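Local coordinates for protein dihydropteroate synthase (Clostridioides difficile, PDB 6PZ2) that probably catalyses the joining of a pterin pyrophosphate with p-aminobenzoic acid to give dihydropteroate, a step of bacterial folate synthesis, at residues T12-I17 against H249-N254; G16-T21 against Q39-M44; M137-G142 against V180-D185; K147-S152 against N189-R194. One frame throughout, in Å; residues are numbered along the deposited sequence.

Interaction 1: residues T12-I17 against H249-N254; sequences TYIMGI and HDVYEN. With SO4 (sulfate ion), chain B.
At an anion-binding site of the barrel, Ile17 and His249 meet beside a bound sulfate. Ile17 CD1 stands over one face of the imidazole, 3.6 Å from the ring centroid and 10° off its normal, a CH-pi contact centred on the ring. The chain of Ile17 brings it there: CG1 lies beside the backbone N (chi1 -64°) and CD1 runs on extended from it. The edge of the same ring is used for polar bonds. His249 NE2 donates to sulfate O4 at 2.8 Å with an N-H...O angle of 162°, the oxygen lying in the ring plane, while ND1 is hydrogen-bonded to Ser211 OG. With both nitrogens engaged and a methyl over one face, the rotation of the imidazole is well defined. Arg60 and Arg247 also bind this sulfate, which probably came from the crystallisation liquor. In this TIM-barrel enzyme, strand 13-19 runs parallel to strand 245-248, and the chain leaving the latter turns through His249 into helix 251-265, which packs against the outside of strand 13-19. Ile14 points at that helix, and its CG2 meets Val251 CG1 at 4.0 Å, the two side chains lying alongside and running opposite ways. The other branch of Val251, CG2, rests 3.9 Å from Gly16 CA; glycine makes room here, since a CB would be tight against that methyl. Within the helix start, Asn254 ND2 donates to Asp250 O at 2.8 Å and nearly straight. A water joins Ile17 O and, weakly, His249 O.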
# COMPACT_ATOMS: atom_id res chain seq x y z
N THR A 12 13.76 1.71 -3.28
CA THR A 12 13.57 0.89 -2.10
C THR A 12 14.17 -0.48 -2.39
O THR A 12 14.09 -0.94 -3.54
CB THR A 12 12.09 0.79 -1.74
OG1 THR A 12 11.56 2.10 -1.53
CG2 THR A 12 11.87 -0.03 -0.50
N TYR A 13 14.85 -1.04 -1.38
CA TYR A 13 15.52 -2.34 -1.45
C TYR A 13 14.69 -3.31 -0.61
O TYR A 13 14.04 -2.90 0.37
CB TYR A 13 17.00 -2.22 -1.02
CG TYR A 13 17.82 -1.35 -1.93
CD1 TYR A 13 18.37 -1.85 -3.10
CD2 TYR A 13 17.93 0.01 -1.70
CE1 TYR A 13 19.04 -1.03 -3.99
CE2 TYR A 13 18.60 0.84 -2.58
CZ TYR A 13 19.14 0.32 -3.74
OH TYR A 13 19.80 1.14 -4.61
N ILE A 14 14.71 -4.55 -1.05
CA ILE A 14 13.89 -5.56 -0.47
C ILE A 14 14.77 -6.61 0.18
O ILE A 14 15.60 -7.22 -0.46
CB ILE A 14 12.97 -6.20 -1.53
CG1 ILE A 14 12.17 -5.16 -2.31
CG2 ILE A 14 12.06 -7.23 -0.86
CD1 ILE A 14 11.26 -4.30 -1.46
N MET A 15 14.48 -6.89 1.44
CA MET A 15 15.16 -7.94 2.18
C MET A 15 14.18 -9.11 2.34
O MET A 15 13.19 -8.95 2.99
CB MET A 15 15.63 -7.41 3.54
CG MET A 15 16.07 -8.47 4.56
SD MET A 15 16.55 -7.73 6.16
CE MET A 15 18.16 -7.13 5.65
N GLY A 16 14.48 -10.28 1.78
CA GLY A 16 13.64 -11.46 1.97
C GLY A 16 13.99 -12.24 3.22
O GLY A 16 15.13 -12.38 3.59
N ILE A 17 13.01 -12.82 3.87
CA ILE A 17 13.25 -13.51 5.12
C ILE A 17 13.48 -15.00 4.86
O ILE A 17 12.68 -15.63 4.20
CB ILE A 17 12.04 -13.27 6.03
CG1 ILE A 17 11.91 -11.79 6.36
CG2 ILE A 17 12.14 -14.15 7.27
CD1 ILE A 17 10.59 -11.40 7.00
N HIS A 249 8.27 -11.24 4.12
CA HIS A 249 8.08 -12.61 3.64
C HIS A 249 7.70 -12.69 2.15
O HIS A 249 8.00 -13.68 1.52
CB HIS A 249 6.97 -13.29 4.42
CG HIS A 249 7.29 -13.33 5.87
ND1 HIS A 249 6.86 -12.34 6.73
CD2 HIS A 249 7.97 -14.24 6.59
CE1 HIS A 249 7.28 -12.63 7.94
NE2 HIS A 249 7.98 -13.79 7.89
N ASP A 250 6.97 -11.72 1.61
CA ASP A 250 6.40 -11.85 0.29
C ASP A 250 7.12 -10.83 -0.59
O ASP A 250 6.80 -9.64 -0.64
CB ASP A 250 4.88 -11.60 0.30
CG ASP A 250 4.11 -12.53 1.21
OD1 ASP A 250 3.79 -12.14 2.36
OD2 ASP A 250 3.87 -13.65 0.78
N VAL A 251 8.11 -11.32 -1.27
CA VAL A 251 9.04 -10.39 -1.88
C VAL A 251 8.39 -9.68 -3.09
O VAL A 251 8.50 -8.44 -3.22
CB VAL A 251 10.34 -11.12 -2.22
CG1 VAL A 251 11.22 -10.32 -3.19
CG2 VAL A 251 11.10 -11.45 -0.93
N TYR A 252 7.74 -10.43 -3.97
CA TYR A 252 7.28 -9.89 -5.26
C TYR A 252 6.24 -8.77 -5.04
O TYR A 252 6.34 -7.65 -5.56
CB TYR A 252 6.63 -11.01 -6.08
CG TYR A 252 6.06 -10.53 -7.39
CD1 TYR A 252 6.92 -10.18 -8.42
CD2 TYR A 252 4.70 -10.35 -7.57
CE1 TYR A 252 6.41 -9.71 -9.63
CE2 TYR A 252 4.18 -9.86 -8.76
CZ TYR A 252 5.05 -9.58 -9.80
OH TYR A 252 4.62 -9.08 -10.99
N GLU A 253 5.27 -9.09 -4.19
CA GLU A 253 4.16 -8.20 -3.92
C GLU A 253 4.69 -6.92 -3.28
O GLU A 253 4.38 -5.82 -3.73
CB GLU A 253 3.12 -8.90 -3.04
CG GLU A 253 2.47 -10.08 -3.73
CD GLU A 253 3.21 -11.41 -3.57
OE1 GLU A 253 4.33 -11.45 -3.00
OE2 GLU A 253 2.67 -12.41 -4.03
N ASN A 254 5.55 -7.03 -2.27
CA ASN A 254 6.08 -5.81 -1.68
C ASN A 254 6.96 -5.06 -2.69
O ASN A 254 6.96 -3.84 -2.67
CB ASN A 254 6.84 -6.08 -0.39
CG ASN A 254 5.89 -6.41 0.75
OD1 ASN A 254 5.36 -5.49 1.37
ND2 ASN A 254 5.71 -7.70 1.01
S SO4 B . 9.68 -13.35 11.08
O1 SO4 B . 9.07 -13.54 12.41
O2 SO4 B . 11.15 -13.24 11.23
O3 SO4 B . 9.15 -12.12 10.46
O4 SO4 B . 9.36 -14.51 10.22
O HOH W 1 10.27 -15.52 3.16

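Interaction 2: residues G16-T21 against Q39-M44; sequences GILNVT and QHAKDM. With SO4 (sulfate ion), chain B.
Ile17 O is approached by a water and by the thioether of Met44. The water donates to Ile17 O at 2.6 Å. It is also hydrogen-bonded to His40 NE2 at 3.0 Å, in a direction that is not fixed, and so bridges strand carbonyl and helix imidazole. Met44 SD lies 3.5 Å from Ile17 O, and its methyl CE is placed over the centre of one face of the His40 ring, 4.2 Å above the plane. The bend at the end of Met44 (chi3 -69°) turns CE into this position between ring and strand. Gly16, with no side chain, lets the sulfur come within 3.8 Å of its CA. These segments are the first strand and helix of the beta-alpha-beta unit formed by strand 13-19, helix 33-46 and strand 51-55; the short axes run antiparallel at 177° and approach to 9.2 Å, as expected for a barrel strand and the helix that returns outside it. Leu18 supplies the apolar part. With CG anti to the backbone N (chi1 -176°), its two methyls divide between neighbouring helix residues, CD1 touching His40 CD2 at 3.8 Å and CD2 touching Ala41 CB at 4.2 Å. Val78 of helix 68-85 and Ile52 and Leu54 of strand 51-55 also pack on Leu18. Beyond it, Asn19 ND2 gives a weak hydrogen bond to sulfate O4.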
# COMPACT_ATOMS: atom_id res chain seq x y z
N GLY A 16 14.48 -10.28 1.78
CA GLY A 16 13.64 -11.46 1.97
C GLY A 16 13.99 -12.24 3.22
O GLY A 16 15.13 -12.38 3.59
N ILE A 17 13.01 -12.82 3.87
CA ILE A 17 13.25 -13.51 5.12
C ILE A 17 13.48 -15.00 4.86
O ILE A 17 12.68 -15.63 4.20
CB ILE A 17 12.04 -13.27 6.03
CG1 ILE A 17 11.91 -11.79 6.36
CG2 ILE A 17 12.14 -14.15 7.27
CD1 ILE A 17 10.59 -11.40 7.00
N LEU A 18 14.57 -15.56 5.41
CA LEU A 18 14.84 -17.00 5.34
C LEU A 18 15.11 -17.50 6.76
O LEU A 18 16.25 -17.38 7.23
CB LEU A 18 16.05 -17.25 4.42
CG LEU A 18 16.39 -18.72 4.19
CD1 LEU A 18 15.23 -19.45 3.55
CD2 LEU A 18 17.62 -18.88 3.31
N ASN A 19 14.10 -18.06 7.42
CA ASN A 19 14.24 -18.67 8.75
C ASN A 19 14.51 -20.17 8.59
O ASN A 19 13.83 -20.83 7.85
CB ASN A 19 13.00 -18.48 9.64
CG ASN A 19 12.82 -17.04 10.08
OD1 ASN A 19 13.76 -16.41 10.59
ND2 ASN A 19 11.63 -16.47 9.85
N VAL A 20 15.49 -20.72 9.30
CA VAL A 20 15.85 -22.11 9.10
C VAL A 20 15.83 -22.83 10.45
O VAL A 20 16.51 -23.83 10.60
CB VAL A 20 17.21 -22.28 8.39
CG1 VAL A 20 17.18 -21.70 6.99
CG2 VAL A 20 18.36 -21.67 9.18
N THR A 21 15.04 -22.33 11.38
CA THR A 21 14.68 -23.13 12.56
C THR A 21 13.92 -24.38 12.11
O THR A 21 13.32 -24.42 11.02
CB THR A 21 13.78 -22.36 13.53
OG1 THR A 21 12.60 -21.90 12.87
CG2 THR A 21 14.46 -21.14 14.13
N GLN A 39 16.24 -23.45 -2.13
CA GLN A 39 15.21 -23.25 -3.17
C GLN A 39 14.38 -22.01 -2.81
O GLN A 39 14.18 -21.13 -3.68
CB GLN A 39 14.35 -24.50 -3.41
CG GLN A 39 13.47 -24.39 -4.66
CD GLN A 39 14.24 -23.96 -5.89
OE1 GLN A 39 15.22 -24.59 -6.27
NE2 GLN A 39 13.87 -22.83 -6.48
N HIS A 40 14.01 -21.89 -1.53
CA HIS A 40 13.28 -20.72 -1.07
C HIS A 40 14.07 -19.44 -1.34
O HIS A 40 13.48 -18.43 -1.79
CB HIS A 40 12.85 -20.85 0.40
CG HIS A 40 11.92 -19.76 0.84
ND1 HIS A 40 11.05 -19.14 -0.03
CD2 HIS A 40 11.73 -19.18 2.04
CE1 HIS A 40 10.36 -18.23 0.61
NE2 HIS A 40 10.76 -18.23 1.88
N ALA A 41 15.39 -19.46 -1.14
CA ALA A 41 16.18 -18.26 -1.40
C ALA A 41 16.26 -17.98 -2.90
O ALA A 41 16.25 -16.81 -3.33
CB ALA A 41 17.56 -18.41 -0.83
N LYS A 42 16.40 -19.02 -3.70
CA LYS A 42 16.41 -18.82 -5.17
C LYS A 42 15.10 -18.17 -5.63
O LYS A 42 15.12 -17.23 -6.43
CB LYS A 42 16.64 -20.14 -5.91
CG LYS A 42 18.10 -20.56 -5.98
CD LYS A 42 18.32 -22.04 -6.30
CE LYS A 42 19.72 -22.32 -6.79
NZ LYS A 42 20.13 -23.70 -6.45
N ASP A 43 13.98 -18.64 -5.07
CA ASP A 43 12.65 -18.07 -5.36
C ASP A 43 12.60 -16.59 -4.98
O ASP A 43 12.17 -15.77 -5.82
CB ASP A 43 11.56 -18.86 -4.64
CG ASP A 43 11.45 -20.27 -5.17
OD1 ASP A 43 12.02 -20.55 -6.26
OD2 ASP A 43 10.84 -21.10 -4.48
N MET A 44 13.14 -16.22 -3.81
CA MET A 44 13.01 -14.83 -3.39
C MET A 44 13.85 -13.93 -4.29
O MET A 44 13.48 -12.78 -4.58
CB MET A 44 13.38 -14.64 -1.92
CG MET A 44 12.35 -15.26 -1.00
SD MET A 44 12.68 -14.90 0.75
CE MET A 44 14.17 -15.86 0.99
S SO4 B . 9.68 -13.35 11.08
O1 SO4 B . 9.07 -13.54 12.41
O2 SO4 B . 11.15 -13.24 11.23
O3 SO4 B . 9.15 -12.12 10.46
O4 SO4 B . 9.36 -14.51 10.22
O HOH W 1 10.27 -15.52 3.16

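Interaction 3: residues M137-G142 against V180-D185; sequences MHNQDG and VGFGKD. With PT1 (pteroic acid), chain K.
Met137 lays its thioether across the ring of Phe182, the two side chains meeting at about a right angle. Met137 SD is 4.1 Å from the ring centroid and 35° off the normal, an oblique Met-aromatic contact, with CE on the same face. The opposite face of Phe182 carries the pteroic acid, whose C17 lies 3.9 Å above the plane toward the rim; ligand N14 approaches Phe182 CZ at 3.3 Å. Met137 SD itself comes to ligand N4, at 3.5 Å, so both residues help to line the pteroic acid pocket. From another direction the amide of Asn139, held by Val114 O, crosses obliquely with its plane 65° from that of the ring, and its OD1 rests 3.4 Å from Phe182 CB. The polar bond between the loops is Lys184 NZ to His138 ND1, 2.7 Å, with NZ in the imidazole plane at its edge. A bend at the end of the lysine (chi4 77°) turns the ammonium back among Phe182 O, 2.9 Å from NZ and in line with the carbonyl plane, Pro178 O and Gly179 O, so its three protons must be shared among four acceptors. Gly183, at positive phi, brings its CA to 3.3 Å from Gln140 O. The two loops follow strands 133-137 and 174-177, neighbours in the barrel, and lead to helices 149-166 and 186-195; Ile153 of the first packs on His138 and Lys184, while Val180 rests on Asn189 and Leu193 of the second.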
# COMPACT_ATOMS: atom_id res chain seq x y z
N MET A 137 18.74 -2.36 15.50
CA MET A 137 17.34 -2.32 15.71
C MET A 137 17.04 -1.95 17.16
O MET A 137 17.70 -2.44 18.05
CB MET A 137 16.72 -3.69 15.40
CG MET A 137 15.21 -3.63 15.28
SD MET A 137 14.37 -5.21 15.30
CE MET A 137 14.21 -5.46 17.07
N HIS A 138 16.04 -1.11 17.36
CA HIS A 138 15.57 -0.73 18.68
C HIS A 138 14.83 -1.90 19.32
O HIS A 138 13.96 -2.50 18.68
CB HIS A 138 14.63 0.49 18.63
CG HIS A 138 14.02 0.78 19.96
ND1 HIS A 138 12.77 0.33 20.33
CD2 HIS A 138 14.54 1.40 21.04
CE1 HIS A 138 12.53 0.70 21.58
NE2 HIS A 138 13.61 1.35 22.04
N ASN A 139 15.08 -2.18 20.60
CA ASN A 139 14.37 -3.28 21.27
C ASN A 139 14.45 -3.03 22.78
O ASN A 139 15.37 -2.39 23.20
CB ASN A 139 15.06 -4.62 20.98
CG ASN A 139 14.27 -5.86 21.34
OD1 ASN A 139 13.22 -5.80 21.98
ND2 ASN A 139 14.75 -7.00 20.86
N GLN A 140 13.50 -3.54 23.55
CA GLN A 140 13.59 -3.48 24.99
C GLN A 140 12.64 -4.53 25.54
O GLN A 140 11.75 -5.04 24.81
CB GLN A 140 13.25 -2.09 25.54
CG GLN A 140 11.76 -1.73 25.43
CD GLN A 140 11.35 -0.45 26.12
OE1 GLN A 140 12.12 0.50 26.21
NE2 GLN A 140 10.11 -0.43 26.60
N ASP A 141 12.78 -4.85 26.82
CA ASP A 141 11.75 -5.73 27.39
C ASP A 141 10.63 -4.90 27.99
O ASP A 141 10.87 -3.88 28.62
CB ASP A 141 12.29 -6.69 28.44
CG ASP A 141 13.13 -7.80 27.83
OD1 ASP A 141 12.97 -8.11 26.62
OD2 ASP A 141 14.01 -8.25 28.55
N GLY A 142 9.41 -5.40 27.79
CA GLY A 142 8.21 -4.70 28.16
C GLY A 142 8.00 -3.43 27.35
O GLY A 142 8.80 -3.06 26.46
N VAL A 180 9.55 -2.58 15.06
CA VAL A 180 8.10 -2.77 15.21
C VAL A 180 7.86 -4.14 15.85
O VAL A 180 8.36 -5.14 15.39
CB VAL A 180 7.34 -2.63 13.87
CG1 VAL A 180 5.86 -2.99 14.00
CG2 VAL A 180 7.48 -1.22 13.30
N GLY A 181 7.04 -4.19 16.88
CA GLY A 181 6.72 -5.45 17.49
C GLY A 181 7.64 -5.82 18.65
O GLY A 181 7.43 -6.86 19.28
N PHE A 182 8.62 -4.99 18.96
CA PHE A 182 9.61 -5.32 19.98
C PHE A 182 9.56 -4.26 21.08
O PHE A 182 9.85 -3.08 20.83
CB PHE A 182 11.02 -5.33 19.42
CG PHE A 182 11.36 -6.42 18.43
CD1 PHE A 182 11.24 -6.19 17.06
CD2 PHE A 182 11.90 -7.62 18.85
CE1 PHE A 182 11.61 -7.16 16.15
CE2 PHE A 182 12.25 -8.60 17.93
CZ PHE A 182 12.12 -8.36 16.57
N GLY A 183 9.16 -4.66 22.28
CA GLY A 183 9.11 -3.69 23.36
C GLY A 183 8.06 -2.61 23.18
O GLY A 183 8.21 -1.47 23.67
N LYS A 184 6.98 -2.97 22.50
CA LYS A 184 5.99 -2.02 22.05
C LYS A 184 4.65 -2.74 21.94
O LYS A 184 4.57 -3.77 21.30
CB LYS A 184 6.33 -1.40 20.69
CG LYS A 184 7.64 -0.63 20.66
CD LYS A 184 8.06 -0.27 19.24
CE LYS A 184 9.46 0.30 19.14
NZ LYS A 184 10.49 -0.76 19.26
N ASP A 185 3.61 -2.16 22.50
CA ASP A 185 2.25 -2.66 22.28
C ASP A 185 1.64 -2.03 21.02
O ASP A 185 2.28 -1.25 20.30
CB ASP A 185 1.36 -2.42 23.50
CG ASP A 185 1.13 -0.96 23.84
OD1 ASP A 185 1.31 -0.05 22.97
OD2 ASP A 185 0.79 -0.75 25.01
C2 PT1 K . 12.51 -6.50 12.27
C3 PT1 K . 12.56 -7.92 12.57
C5 PT1 K . 13.88 -8.53 12.41
N6 PT1 K . 11.50 -8.68 12.96
C7 PT1 K . 14.80 -6.45 11.80
N9 PT1 K . 14.91 -7.76 12.06
C10 PT1 K . 11.67 -9.99 13.22
N11 PT1 K . 15.86 -5.73 11.41
C12 PT1 K . 12.94 -10.56 13.11
C21 PT1 K . 4.57 -9.88 16.42
O22 PT1 K . 4.21 -8.95 17.16
O1 PT1 K . 11.36 -5.81 12.37
N4 PT1 K . 13.62 -5.82 11.92
N8 PT1 K . 14.00 -9.85 12.67
C13 PT1 K . 10.48 -10.81 13.69
N14 PT1 K . 10.00 -10.23 14.94
C15 PT1 K . 8.69 -10.22 15.28
C16 PT1 K . 7.73 -11.00 14.63
C17 PT1 K . 8.29 -9.35 16.29
C18 PT1 K . 6.40 -10.92 15.03
C19 PT1 K . 6.96 -9.26 16.68
C20 PT1 K . 6.01 -10.04 16.04
O23 PT1 K . 3.72 -10.64 15.94

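Interaction 4: residues K147-S152 against N189-R194; sequences KDIMES and NIEVLR. With SO4 (sulfate ion), chain E.
Apolar packing joins the two helix segments, with Val192 as the shared surface. Ile149 CD1 and Met150 SD both reach Val192 CG2, each at 4.0 Å, the isoleucine crossing the valine at about a right angle and the methionine obliquely. In Met150 CG lies beside the backbone N and the chain then bends at chi2 (-56°), which carries its sulfur to the helix opposite, where it also lies 4.0 Å from Val192 CA. Ile149 CG2 rests against the carboxylate end of Glu191, 3.8 Å from CD.

Charged groups make the second kind of contact. Asp148 OD1 and Glu191 OE2 are like charges 4.3 Å apart, but Arg195 NH1 makes a salt bridge with each, so one guanidinium ties the carboxylates together. Asp148 is also the N-cap of helix 149-166: its OD2 accepts from Glu151 N at 3.0 Å, on the anti side of the carboxylate and 24° out of its plane.

Bonds to an anion make up the third kind. A sulfate, probably from the crystallisation liquor, takes a hydrogen bond from Lys147 N at O3, 3.3 Å and 168°, close to Ser152 OG.

A single arginine between two acids probably offsets their repulsion and favours the ionised form of both. For Asp148, its position at the helix N-terminus, with the bond from Glu151 N, would probably also favour the negative charge; the aliphatic and thioether groups make the apolar part of the contact, by ordinary van der Waals contacts.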
# COMPACT_ATOMS: atom_id res chain seq x y z
N LYS A 147 9.95 8.66 28.60
CA LYS A 147 9.94 9.73 27.63
C LYS A 147 9.02 9.38 26.45
O LYS A 147 8.63 8.24 26.26
CB LYS A 147 11.30 9.93 26.95
CG LYS A 147 12.48 10.23 27.85
CD LYS A 147 13.75 10.36 27.04
CE LYS A 147 14.98 10.68 27.86
NZ LYS A 147 15.82 11.70 27.19
N ASP A 148 8.78 10.38 25.63
CA ASP A 148 8.23 10.23 24.30
C ASP A 148 8.89 9.01 23.64
O ASP A 148 10.13 8.91 23.59
CB ASP A 148 8.44 11.51 23.49
CG ASP A 148 8.00 11.36 22.04
OD1 ASP A 148 6.79 11.38 21.79
OD2 ASP A 148 8.88 11.18 21.17
N ILE A 149 8.07 8.08 23.13
CA ILE A 149 8.58 6.86 22.52
C ILE A 149 9.57 7.18 21.39
O ILE A 149 10.60 6.52 21.31
CB ILE A 149 7.45 5.93 22.05
CG1 ILE A 149 8.02 4.60 21.55
CG2 ILE A 149 6.56 6.58 21.01
CD1 ILE A 149 7.02 3.49 21.59
N MET A 150 9.35 8.20 20.57
CA MET A 150 10.31 8.42 19.48
C MET A 150 11.61 9.02 20.01
O MET A 150 12.69 8.80 19.43
CB MET A 150 9.72 9.34 18.41
CG MET A 150 8.50 8.78 17.74
SD MET A 150 8.77 7.14 16.99
CE MET A 150 9.90 7.58 15.68
N GLU A 151 11.52 9.80 21.09
CA GLU A 151 12.73 10.33 21.74
C GLU A 151 13.52 9.15 22.32
O GLU A 151 14.74 9.16 22.16
CB GLU A 151 12.44 11.37 22.83
CG GLU A 151 12.41 12.84 22.41
CD GLU A 151 12.65 13.21 20.95
OE1 GLU A 151 13.84 13.38 20.57
OE2 GLU A 151 11.66 13.36 20.19
N SER A 152 12.88 8.17 22.98
CA SER A 152 13.60 7.02 23.54
C SER A 152 14.32 6.26 22.43
O SER A 152 15.47 5.88 22.61
CB SER A 152 12.73 6.05 24.29
OG SER A 152 11.76 6.79 24.99
N ASN A 189 3.20 0.70 18.55
CA ASN A 189 3.61 0.30 17.21
C ASN A 189 2.98 1.22 16.16
O ASN A 189 3.68 1.70 15.22
CB ASN A 189 3.23 -1.16 16.94
CG ASN A 189 4.17 -2.14 17.61
OD1 ASN A 189 5.38 -1.94 17.57
ND2 ASN A 189 3.62 -3.16 18.24
N ILE A 190 1.68 1.48 16.33
CA ILE A 190 0.92 2.42 15.47
C ILE A 190 1.57 3.81 15.49
O ILE A 190 1.84 4.48 14.45
CB ILE A 190 -0.56 2.45 15.88
CG1 ILE A 190 -1.25 1.14 15.52
CG2 ILE A 190 -1.31 3.66 15.32
CD1 ILE A 190 -1.22 0.80 14.06
N GLU A 191 1.90 4.23 16.69
CA GLU A 191 2.46 5.56 16.84
C GLU A 191 3.81 5.68 16.14
O GLU A 191 4.12 6.70 15.50
CB GLU A 191 2.62 5.88 18.32
CG GLU A 191 3.32 7.22 18.48
CD GLU A 191 3.19 7.91 19.82
OE1 GLU A 191 2.71 7.26 20.78
OE2 GLU A 191 3.65 9.07 19.89
N VAL A 192 4.64 4.66 16.32
CA VAL A 192 5.97 4.64 15.67
C VAL A 192 5.82 4.66 14.13
O VAL A 192 6.58 5.34 13.45
CB VAL A 192 6.76 3.42 16.17
CG1 VAL A 192 7.99 3.16 15.31
CG2 VAL A 192 7.15 3.54 17.64
N LEU A 193 4.91 3.87 13.59
CA LEU A 193 4.64 3.85 12.15
C LEU A 193 4.19 5.24 11.68
O LEU A 193 4.71 5.75 10.68
CB LEU A 193 3.59 2.78 11.86
CG LEU A 193 4.07 1.33 11.95
CD1 LEU A 193 2.91 0.37 11.79
CD2 LEU A 193 5.13 1.04 10.90
N ARG A 194 3.28 5.85 12.45
CA ARG A 194 2.76 7.19 12.13
C ARG A 194 3.90 8.21 12.13
O ARG A 194 3.94 9.09 11.28
CB ARG A 194 1.65 7.54 13.14
CG ARG A 194 0.70 8.67 12.74
CD ARG A 194 -0.11 9.19 13.92
NE ARG A 194 -0.79 8.15 14.70
CZ ARG A 194 -0.65 7.96 16.01
NH1 ARG A 194 -1.32 6.98 16.60
NH2 ARG A 194 0.13 8.76 16.72
S SO4 E . 12.91 6.04 28.53
O1 SO4 E . 12.78 6.63 29.88
O2 SO4 E . 13.46 4.67 28.68
O3 SO4 E . 11.58 5.88 27.88
O4 SO4 E . 13.81 6.92 27.74

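How the interactions relate
Along the chain, the 16-21/39-44 pairing closes first, then interactions 3 and 4 interleave their segments, and interaction 1 spans all of them by joining the first strand to the last helix. Interactions 1 and 2 share strand 13-19, Gly16 and Ile17, one sulfate and one water; their centres lie 11 Å apart, and Val251 CG1 touches Met44 O at 3.6 Å. Across the chain's centre from interaction 2, interactions 3 and 4 are again 11 Å apart and linked by a probable hydrogen bond from Gly181 N to Asn189 OD1, 2.9 Å. The shared sulfate sits beside the pteroic acid, so interactions 1 and 3, centres 22 Å apart, reach one active-site end of the barrel from two sides.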